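PDB 4J1Q: polyketide synthase PksJ from Bacillus subtilis subsp. subtilis, which carries a ketoreductase domain that uses NADPH to reduce alpha- and beta-keto groups stereoselectively on the bacillaene assembly line. Local coordinates for residues A[329-341]-A[351-365]. Residues are numbered along the deposited sequence; the frame is centred on the assembly and turned at random.
Sequences PLDFFIFFSSVSG and YAAANSFMDAFAEYR. With NDP (NADPH dihydro-nicotinamide-adenine-dinucleotide phosphate), chain B.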
loop_
_atom_site.group_PDB
_atom_site.type_symbol
_atom_site.label_atom_id
_atom_site.label_comp_id
_atom_site.label_asym_id
_atom_site.label_seq_id
_atom_site.Cartn_x
_atom_site.Cartn_y
_atom_site.Cartn_z
ATOM N N PRO A 329 9.117 -19.175 -10.984
ATOM C CA PRO A 329 7.858 -19.390 -11.684
ATOM C C PRO A 329 6.659 -19.358 -10.738
ATOM O O PRO A 329 5.990 -20.381 -10.570
ATOM C CB PRO A 329 8.034 -20.790 -12.277
ATOM C CG PRO A 329 8.920 -21.484 -11.307
ATOM C CD PRO A 329 9.854 -20.436 -10.774
ATOM N N LEU A 330 6.383 -18.191 -10.153
ATOM C CA LEU A 330 5.366 -18.054 -9.105
ATOM C C LEU A 330 3.952 -18.225 -9.631
ATOM O O LEU A 330 3.637 -17.763 -10.725
ATOM C CB LEU A 330 5.478 -16.681 -8.426
ATOM C CG LEU A 330 6.784 -16.330 -7.706
ATOM C CD1 LEU A 330 6.792 -14.861 -7.299
ATOM C CD2 LEU A 330 6.976 -17.215 -6.490
ATOM N N ASP A 331 3.076 -18.799 -8.807
ATOM C CA ASP A 331 1.638 -18.750 -9.064
ATOM C C ASP A 331 1.046 -17.387 -8.637
ATOM O O ASP A 331 0.072 -16.913 -9.226
ATOM C CB ASP A 331 0.916 -19.899 -8.344
ATOM C CG ASP A 331 1.507 -21.296 -8.669
ATOM O OD1 ASP A 331 2.147 -21.465 -9.738
ATOM O OD2 ASP A 331 1.327 -22.223 -7.835
ATOM N N PHE A 332 1.659 -16.748 -7.636
ATOM C CA PHE A 332 1.180 -15.460 -7.128
ATOM C C PHE A 332 2.245 -14.690 -6.334
ATOM O O PHE A 332 3.233 -15.267 -5.855
ATOM C CB PHE A 332 -0.090 -15.636 -6.279
ATOM C CG PHE A 332 0.076 -16.582 -5.109
ATOM C CD1 PHE A 332 0.856 -16.226 -4.013
ATOM C CD2 PHE A 332 -0.571 -17.822 -5.097
ATOM C CE1 PHE A 332 0.997 -17.090 -2.939
ATOM C CE2 PHE A 332 -0.426 -18.692 -4.037
ATOM C CZ PHE A 332 0.356 -18.324 -2.956
ATOM N N PHE A 333 2.072 -13.374 -6.265
ATOM C CA PHE A 333 2.812 -12.542 -5.332
ATOM C C PHE A 333 1.788 -11.571 -4.745
ATOM O O PHE A 333 1.280 -10.706 -5.450
ATOM C CB PHE A 333 3.916 -11.786 -6.077
ATOM C CG PHE A 333 5.021 -11.242 -5.194
ATOM C CD1 PHE A 333 4.784 -10.894 -3.870
ATOM C CD2 PHE A 333 6.257 -10.930 -5.747
ATOM C CE1 PHE A 333 5.783 -10.299 -3.088
ATOM C CE2 PHE A 333 7.261 -10.343 -4.975
ATOM C CZ PHE A 333 7.014 -9.997 -3.646
ATOM N N ILE A 334 1.377 -11.831 -3.508
ATOM C CA ILE A 334 0.310 -11.069 -2.874
ATOM C C ILE A 334 0.836 -10.213 -1.731
ATOM O O ILE A 334 1.511 -10.721 -0.836
ATOM C CB ILE A 334 -0.769 -12.001 -2.316
ATOM C CG1 ILE A 334 -1.622 -12.595 -3.455
ATOM C CG2 ILE A 334 -1.617 -11.272 -1.288
ATOM C CD1 ILE A 334 -2.234 -13.934 -3.100
ATOM N N PHE A 335 0.564 -8.909 -1.786
ATOM C CA PHE A 335 0.963 -8.000 -0.708
ATOM C C PHE A 335 -0.179 -7.901 0.296
ATOM O O PHE A 335 -1.319 -7.639 -0.085
ATOM C CB PHE A 335 1.264 -6.586 -1.247
ATOM C CG PHE A 335 2.022 -6.556 -2.537
ATOM C CD1 PHE A 335 1.817 -5.519 -3.444
ATOM C CD2 PHE A 335 2.977 -7.514 -2.830
ATOM C CE1 PHE A 335 2.472 -5.501 -4.669
ATOM C CE2 PHE A 335 3.641 -7.510 -4.044
ATOM C CZ PHE A 335 3.395 -6.498 -4.966
ATOM N N PHE A 336 0.155 -7.934 1.576
ATOM C CA PHE A 336 -0.831 -7.624 2.615
ATOM C C PHE A 336 -0.804 -6.152 3.012
ATOM O O PHE A 336 -0.055 -5.729 3.907
ATOM C CB PHE A 336 -0.650 -8.528 3.841
ATOM C CG PHE A 336 -1.202 -9.922 3.645
ATOM C CD1 PHE A 336 -1.701 -10.322 2.400
ATOM C CD2 PHE A 336 -1.264 -10.811 4.706
ATOM C CE1 PHE A 336 -2.215 -11.591 2.221
ATOM C CE2 PHE A 336 -1.771 -12.082 4.531
ATOM C CZ PHE A 336 -2.261 -12.478 3.286
ATOM N N SER A 337 -1.583 -5.357 2.291
ATOM C CA SER A 337 -1.631 -3.912 2.521
ATOM C C SER A 337 -2.787 -3.647 3.483
ATOM O O SER A 337 -3.340 -4.574 4.063
ATOM C CB SER A 337 -1.848 -3.192 1.170
ATOM O OG SER A 337 -2.076 -1.799 1.331
ATOM N N SER A 338 -3.231 -2.400 3.575
ATOM C CA SER A 338 -4.174 -2.050 4.615
ATOM C C SER A 338 -5.191 -1.056 4.098
ATOM O O SER A 338 -4.905 -0.246 3.193
ATOM C CB SER A 338 -3.440 -1.432 5.811
ATOM O OG SER A 338 -4.343 -0.675 6.595
ATOM N N VAL A 339 -6.360 -1.057 4.728
ATOM C CA VAL A 339 -7.328 0.003 4.493
ATOM C C VAL A 339 -6.753 1.427 4.731
ATOM O O VAL A 339 -7.150 2.378 4.084
ATOM C CB VAL A 339 -8.617 -0.275 5.292
ATOM C CG1 VAL A 339 -9.113 0.973 5.993
ATOM C CG2 VAL A 339 -9.686 -0.849 4.362
ATOM N N SER A 340 -5.730 1.534 5.570
ATOM C CA SER A 340 -5.050 2.820 5.796
ATOM C C SER A 340 -4.400 3.373 4.528
ATOM O O SER A 340 -4.415 4.578 4.297
ATOM C CB SER A 340 -3.987 2.674 6.883
ATOM O OG SER A 340 -4.542 1.951 7.977
ATOM N N GLY A 341 -3.777 2.495 3.746
ATOM C CA GLY A 341 -3.138 2.896 2.505
ATOM C C GLY A 341 -4.047 3.669 1.551
ATOM O O GLY A 341 -3.602 4.644 0.930
ATOM N N TYR A 351 2.642 4.392 7.859
ATOM C CA TYR A 351 1.981 3.101 7.526
ATOM C C TYR A 351 1.116 3.211 6.270
ATOM O O TYR A 351 1.069 2.288 5.443
ATOM C CB TYR A 351 1.118 2.640 8.706
ATOM C CG TYR A 351 0.562 1.245 8.602
ATOM C CD1 TYR A 351 1.398 0.124 8.762
ATOM C CD2 TYR A 351 -0.823 1.031 8.574
ATOM C CE1 TYR A 351 0.878 -1.169 8.794
ATOM C CE2 TYR A 351 -1.354 -0.268 8.624
ATOM C CZ TYR A 351 -0.506 -1.353 8.718
ATOM O OH TYR A 351 -1.040 -2.639 8.777
ATOM N N ALA A 352 0.400 4.323 6.139
ATOM C CA ALA A 352 -0.438 4.552 4.971
ATOM C C ALA A 352 0.375 4.723 3.671
ATOM O O ALA A 352 -0.044 4.239 2.605
ATOM C CB ALA A 352 -1.353 5.750 5.199
ATOM N N ALA A 353 1.498 5.455 3.735
ATOM C CA ALA A 353 2.316 5.682 2.528
ATOM C C ALA A 353 3.086 4.400 2.148
ATOM O O ALA A 353 3.228 4.051 0.967
ATOM C CB ALA A 353 3.267 6.840 2.740
ATOM N N ALA A 354 3.438 3.619 3.157
ATOM C CA ALA A 354 4.084 2.336 2.933
ATOM C C ALA A 354 3.110 1.428 2.231
ATOM O O ALA A 354 3.444 0.773 1.240
ATOM C CB ALA A 354 4.500 1.726 4.239
ATOM N N ASN A 355 1.889 1.392 2.748
ATOM C CA ASN A 355 0.875 0.515 2.207
ATOM C C ASN A 355 0.430 0.975 0.831
ATOM O O ASN A 355 0.205 0.127 -0.052
ATOM C CB ASN A 355 -0.314 0.378 3.177
ATOM C CG ASN A 355 -0.040 -0.643 4.286
ATOM O OD1 ASN A 355 0.216 -1.815 4.008
ATOM N ND2 ASN A 355 -0.040 -0.192 5.543
ATOM N N SER A 356 0.310 2.289 0.629
ATOM C CA SER A 356 -0.016 2.824 -0.712
ATOM C C SER A 356 1.042 2.500 -1.751
ATOM O O SER A 356 0.723 2.416 -2.932
ATOM C CB SER A 356 -0.163 4.351 -0.704
ATOM O OG SER A 356 -1.236 4.756 0.092
ATOM N N PHE A 357 2.311 2.525 -1.352
ATOM C CA PHE A 357 3.383 2.111 -2.265
ATOM C C PHE A 357 3.174 0.686 -2.752
ATOM O O PHE A 357 3.383 0.402 -3.949
ATOM C CB PHE A 357 4.757 2.240 -1.604
ATOM C CG PHE A 357 5.885 1.632 -2.410
ATOM C CD1 PHE A 357 6.700 2.433 -3.198
ATOM C CD2 PHE A 357 6.195 0.288 -2.299
ATOM C CE1 PHE A 357 7.792 1.902 -3.864
ATOM C CE2 PHE A 357 7.271 -0.245 -2.960
ATOM C CZ PHE A 357 8.045 0.543 -3.769
ATOM N N MET A 358 2.739 -0.206 -1.853
ATOM C CA MET A 358 2.538 -1.613 -2.225
ATOM C C MET A 358 1.426 -1.747 -3.237
ATOM O O MET A 358 1.600 -2.400 -4.270
ATOM C CB MET A 358 2.235 -2.483 -0.989
ATOM C CG MET A 358 3.434 -2.599 -0.065
ATOM S SD MET A 358 3.362 -4.040 0.992
ATOM C CE MET A 358 1.766 -3.898 1.815
ATOM N N ASP A 359 0.301 -1.068 -2.956
ATOM C CA ASP A 359 -0.808 -0.947 -3.934
ATOM C C ASP A 359 -0.308 -0.491 -5.306
ATOM O O ASP A 359 -0.623 -1.108 -6.312
ATOM C CB ASP A 359 -1.883 0.024 -3.437
ATOM C CG ASP A 359 -2.412 -0.354 -2.055
ATOM O OD1 ASP A 359 -2.191 -1.525 -1.617
ATOM O OD2 ASP A 359 -3.034 0.530 -1.396
ATOM N N ALA A 360 0.484 0.574 -5.333
ATOM C CA ALA A 360 1.026 1.101 -6.596
ATOM C C ALA A 360 1.964 0.085 -7.225
ATOM O O ALA A 360 2.005 -0.057 -8.438
ATOM C CB ALA A 360 1.758 2.428 -6.388
ATOM N N PHE A 361 2.699 -0.637 -6.392
ATOM C CA PHE A 361 3.623 -1.657 -6.885
ATOM C C PHE A 361 2.914 -2.819 -7.588
ATOM O O PHE A 361 3.437 -3.392 -8.551
ATOM C CB PHE A 361 4.490 -2.165 -5.731
ATOM C CG PHE A 361 5.768 -2.822 -6.172
ATOM C CD1 PHE A 361 6.869 -2.059 -6.538
ATOM C CD2 PHE A 361 5.864 -4.203 -6.243
ATOM C CE1 PHE A 361 8.040 -2.669 -6.980
ATOM C CE2 PHE A 361 7.021 -4.811 -6.705
ATOM C CZ PHE A 361 8.115 -4.046 -7.058
ATOM N N ALA A 362 1.722 -3.173 -7.109
ATOM C CA ALA A 362 0.957 -4.275 -7.704
ATOM C C ALA A 362 0.735 -4.049 -9.199
ATOM O O ALA A 362 0.891 -4.976 -10.007
ATOM C CB ALA A 362 -0.374 -4.492 -6.988
ATOM N N GLU A 363 0.315 -2.843 -9.562
ATOM C CA GLU A 363 0.124 -2.522 -10.973
ATOM C C GLU A 363 1.455 -2.504 -11.718
ATOM O O GLU A 363 1.551 -2.985 -12.848
ATOM C CB GLU A 363 -0.616 -1.190 -11.163
ATOM C CG GLU A 363 -1.123 -0.969 -12.585
ATOM C CD GLU A 363 -2.320 -1.848 -12.954
ATOM O OE1 GLU A 363 -3.469 -1.410 -12.728
ATOM O OE2 GLU A 363 -2.122 -2.954 -13.508
ATOM N N TYR A 364 2.473 -1.947 -11.077
ATOM C CA TYR A 364 3.784 -1.853 -11.690
ATOM C C TYR A 364 4.391 -3.235 -11.960
ATOM O O TYR A 364 5.008 -3.452 -13.002
ATOM C CB TYR A 364 4.702 -1.008 -10.821
ATOM C CG TYR A 364 6.165 -1.261 -11.043
ATOM C CD1 TYR A 364 6.835 -0.721 -12.144
ATOM C CD2 TYR A 364 6.898 -1.995 -10.124
ATOM C CE1 TYR A 364 8.187 -0.939 -12.332
ATOM C CE2 TYR A 364 8.245 -2.227 -10.305
ATOM C CZ TYR A 364 8.889 -1.693 -11.399
ATOM O OH TYR A 364 10.245 -1.909 -11.521
ATOM N N ARG A 365 4.166 -4.180 -11.054
ATOM C CA ARG A 365 4.628 -5.540 -11.279
ATOM C C ARG A 365 3.893 -6.229 -12.438
ATOM O O ARG A 365 4.516 -6.917 -13.251
ATOM C CB ARG A 365 4.575 -6.387 -10.007
ATOM C CG ARG A 365 5.722 -7.382 -9.911
ATOM C CD ARG A 365 5.661 -8.206 -8.636
ATOM N NE ARG A 365 4.988 -9.477 -8.846
ATOM C CZ ARG A 365 5.580 -10.585 -9.282
ATOM N NH1 ARG A 365 6.888 -10.615 -9.526
ATOM N NH2 ARG A 365 4.854 -11.670 -9.462
HETATM P PA NDP B . 2.093 -8.413 13.040
HETATM O O1A NDP B . 2.894 -7.211 13.556
HETATM O O2A NDP B . 1.569 -9.502 13.923
HETATM O O5B NDP B . 2.898 -9.071 11.828
HETATM C C5B NDP B . 3.949 -8.358 11.171
HETATM C C4B NDP B . 5.148 -9.294 11.182
HETATM O O4B NDP B . 6.163 -8.734 10.346
HETATM C C3B NDP B . 5.758 -9.349 12.574
HETATM O O3B NDP B . 5.727 -10.763 12.916
HETATM C C2B NDP B . 7.193 -8.855 12.408
HETATM O O2B NDP B . 8.127 -9.767 13.063
HETATM C C1B NDP B . 7.448 -8.963 10.916
HETATM N N9A NDP B . 8.371 -7.857 10.522
HETATM C C8A NDP B . 8.295 -6.532 10.902
HETATM N N7A NDP B . 9.350 -5.859 10.298
HETATM C C5A NDP B . 10.044 -6.774 9.487
HETATM C C6A NDP B . 11.164 -6.684 8.664
HETATM N N6A NDP B . 11.874 -5.518 8.517
HETATM N N1A NDP B . 11.599 -7.796 8.005
HETATM C C2A NDP B . 10.975 -8.988 8.171
HETATM N N3A NDP B . 9.914 -9.101 8.998
HETATM C C4A NDP B . 9.401 -8.004 9.638
HETATM O O3 NDP B . 0.868 -7.804 12.185
HETATM P PN NDP B . -0.161 -8.761 11.418
HETATM O O1N NDP B . -1.498 -8.421 12.071
HETATM O O2N NDP B . 0.396 -10.164 11.264
HETATM O O5D NDP B . -0.165 -8.095 9.946
HETATM C C5D NDP B . 0.282 -8.786 8.771
HETATM C C4D NDP B . 0.326 -7.763 7.613
HETATM O O4D NDP B . -1.026 -7.413 7.245
HETATM C C3D NDP B . 1.001 -6.456 8.054
HETATM O O3D NDP B . 1.869 -5.955 7.010
HETATM C C2D NDP B . -0.148 -5.530 8.311
HETATM O O2D NDP B . 0.252 -4.193 7.997
HETATM C C1D NDP B . -1.274 -6.032 7.397
HETATM N N1N NDP B . -2.596 -5.799 7.994
HETATM C C2N NDP B . -2.983 -6.426 9.141
HETATM C C3N NDP B . -4.234 -6.154 9.743
HETATM C C7N NDP B . -4.649 -6.886 11.022
HETATM O O7N NDP B . -5.846 -6.879 11.340
HETATM N N7N NDP B . -3.719 -7.443 11.833
HETATM C C4N NDP B . -5.084 -5.165 9.182
HETATM C C5N NDP B . -4.643 -4.511 8.014
HETATM C C6N NDP B . -3.386 -4.848 7.454
HETATM P P2B NDP B . 9.565 -9.260 13.613
HETATM O O1X NDP B . 9.184 -8.025 14.458
HETATM O O2X NDP B . 10.019 -10.528 14.326
HETATM O O3X NDP B . 10.397 -8.906 12.398
#
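Phe335 presses one edge of its ring against the backbone of helix 351-365, with CE1 3.5 Å from Ala362 N. Its CZ meets Phe361 CD2, the two rings inclined at 52°. Met358 CB touches Phe335 CD1, its sulfur standing obliquely to the ring in a Met-aromatic contact; the bend at chi3 (-54°) brings Met358 CE to 3.3 Å from Phe336 O. Packing tightens toward the nicotinamide end, where Gly341 CA comes within 3.4 Å of Ala352 O in a CA-H...O contact. There Ser337 OG, anti to its own N (chi1 173°), faces Asp359 OD1 at 3.0 Å and Asn355 O at 3.3 Å, either of which could take its one proton; Ser380 and Asn382 also bond the carboxylate. Ser338, at the N-cap of helix 339-343, accepts from Ser340 N through OG and, with Tyr351, borders the NADPH pocket, consistent with the Ser-Tyr pair of short-chain reductases. Phe333 sets CB and CD2 over one face of the Arg365 guanidinium, steeply inclined to the ring and held by Asp322 (salt bridge), Thr378 and Phe375 O. Contact loosens at Leu330, which only grazes Arg365, near solvent-facing Pro329. In this Rossmann fold, strand 332-338 runs between strands 286-289 and 377-383, and helix 304-324 packs against Phe333, Met358 and Phe361.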